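Chemotaxis protein cheA (Thermotoga maritima, PDB 1TQG) probably receives a phosphoryl group on a histidine and relays it to response regulators in chemotaxis signalling, through its helical phosphotransfer domain. Local coordinates at residues A[37-40]-A[41-45]. Sequence-based numbering, arbitrary orientation.
Sequences LINE and AFRAL
Arg43 folds back along helix 35-55 and lays one face of its guanidinium over the backbone of Asn39 and Glu40. Its CG stands beside its own backbone N, anti to the carbonyl carbon (chi1 -66°), and a bend at chi3 (-78°) swings the planar end back across the preceding turn. NH1 of Arg43 then reaches CB of Asn39 at 3.3 Å, while NH2 lies 3.5 Å from CG of Glu40. The aliphatic part stays close as well, with Arg43 CG 3.2 Å from Asn39 O, the oxygen that accepts the i to i+4 hydrogen bond from Arg43 N (2.9 Å).

The charged ends of Glu40 and Arg43 stay apart, Glu40 OE2 4.9 Å from Arg43 NH2. Instead Glu40 OE1 bonds Thr24 on helix 3-30, and Arg43 NH2 forms a salt bridge with Glu36. Phe42, its CG anti to the backbone N, directs its ring toward helix 58-75 for a cation-pi contact with Arg75. Small Ala41 suits its buried place against Leu71 of that helix.

A long, flexible arginine can thus span two turns to Glu36, whose carboxylate probably balances its charge and helps fix the guanidinium's rotation on this exposed flank of the Hpt helical bundle.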
loop_
_atom_site.group_PDB
_atom_site.type_symbol
_atom_site.label_atom_id
_atom_site.label_comp_id
_atom_site.label_asym_id
_atom_site.label_seq_id
_atom_site.Cartn_x
_atom_site.Cartn_y
_atom_site.Cartn_z
ATOM N N LEU A 37 -5.684 1.752 13.072
ATOM C CA LEU A 37 -5.348 0.796 12.043
ATOM C C LEU A 37 -5.620 1.356 10.649
ATOM O O LEU A 37 -4.815 1.124 9.724
ATOM C CB LEU A 37 -6.084 -0.494 12.239
ATOM C CG LEU A 37 -5.806 -1.252 13.545
ATOM C CD1 LEU A 37 -6.775 -2.393 13.701
ATOM C CD2 LEU A 37 -4.356 -1.648 13.612
ATOM N N ILE A 38 -6.718 2.085 10.495
ATOM C CA ILE A 38 -6.956 2.771 9.204
ATOM C C ILE A 38 -5.790 3.687 8.897
ATOM O O ILE A 38 -5.306 3.707 7.754
ATOM C CB ILE A 38 -8.317 3.495 9.180
ATOM C CG1 ILE A 38 -9.460 2.488 9.384
ATOM C CG2 ILE A 38 -8.468 4.343 7.944
ATOM C CD1 ILE A 38 -10.769 3.196 9.597
ATOM N N ASN A 39 -5.372 4.466 9.862
ATOM C CA ASN A 39 -4.252 5.354 9.701
ATOM C C ASN A 39 -2.941 4.593 9.363
ATOM O O ASN A 39 -2.180 5.047 8.492
ATOM C CB ASN A 39 -4.023 6.213 10.927
ATOM C CG ASN A 39 -5.157 7.177 11.153
ATOM O OD1 ASN A 39 -5.800 7.678 10.272
ATOM N ND2 ASN A 39 -5.349 7.538 12.390
ATOM N N GLU A 40 -2.695 3.472 9.980
ATOM C CA GLU A 40 -1.537 2.662 9.669
ATOM C C GLU A 40 -1.487 2.263 8.205
ATOM O O GLU A 40 -0.451 2.273 7.548
ATOM C CB GLU A 40 -1.518 1.369 10.464
ATOM C CG GLU A 40 -1.175 1.429 11.894
ATOM C CD GLU A 40 -1.135 0.079 12.588
ATOM O OE1 GLU A 40 -1.076 -1.057 12.076
ATOM O OE2 GLU A 40 -1.186 0.239 13.804
ATOM N N ALA A 41 -2.643 1.806 7.755
ATOM C CA ALA A 41 -2.713 1.424 6.350
ATOM C C ALA A 41 -2.528 2.611 5.432
ATOM O O ALA A 41 -1.767 2.472 4.424
ATOM C CB ALA A 41 -4.061 0.758 6.106
ATOM N N PHE A 42 -3.183 3.725 5.718
ATOM C CA PHE A 42 -2.958 4.923 4.955
ATOM C C PHE A 42 -1.459 5.280 4.847
ATOM O O PHE A 42 -0.963 5.560 3.770
ATOM C CB PHE A 42 -3.805 6.078 5.577
ATOM C CG PHE A 42 -3.446 7.405 4.916
ATOM C CD1 PHE A 42 -3.940 7.729 3.656
ATOM C CD2 PHE A 42 -2.582 8.256 5.541
ATOM C CE1 PHE A 42 -3.527 8.875 3.016
ATOM C CE2 PHE A 42 -2.161 9.415 4.895
ATOM C CZ PHE A 42 -2.638 9.711 3.624
ATOM N N ARG A 43 -0.762 5.256 5.990
ATOM C CA ARG A 43 0.614 5.683 6.049
ATOM C C ARG A 43 1.541 4.802 5.182
ATOM O O ARG A 43 2.427 5.284 4.490
ATOM C CB ARG A 43 1.190 5.686 7.448
ATOM C CG ARG A 43 0.498 6.736 8.306
ATOM C CD ARG A 43 1.220 6.881 9.603
ATOM N NE ARG A 43 0.959 5.842 10.564
ATOM C CZ ARG A 43 0.040 5.803 11.541
ATOM N NH1 ARG A 43 -0.855 6.763 11.748
ATOM N NH2 ARG A 43 0.007 4.733 12.335
ATOM N N ALA A 44 1.256 3.485 5.237
ATOM C CA ALA A 44 2.071 2.567 4.419
ATOM C C ALA A 44 1.839 2.813 2.944
ATOM O O ALA A 44 2.769 2.844 2.161
ATOM C CB ALA A 44 1.703 1.131 4.817
ATOM N N LEU A 45 0.570 2.981 2.532
ATOM C CA LEU A 45 0.274 3.264 1.132
ATOM C C LEU A 45 0.880 4.569 0.695
ATOM O O LEU A 45 1.334 4.695 -0.456
ATOM C CB LEU A 45 -1.241 3.248 0.893
ATOM C CG LEU A 45 -1.869 1.847 0.941
ATOM C CD1 LEU A 45 -3.370 1.992 1.175
ATOM C CD2 LEU A 45 -1.524 1.059 -0.279
#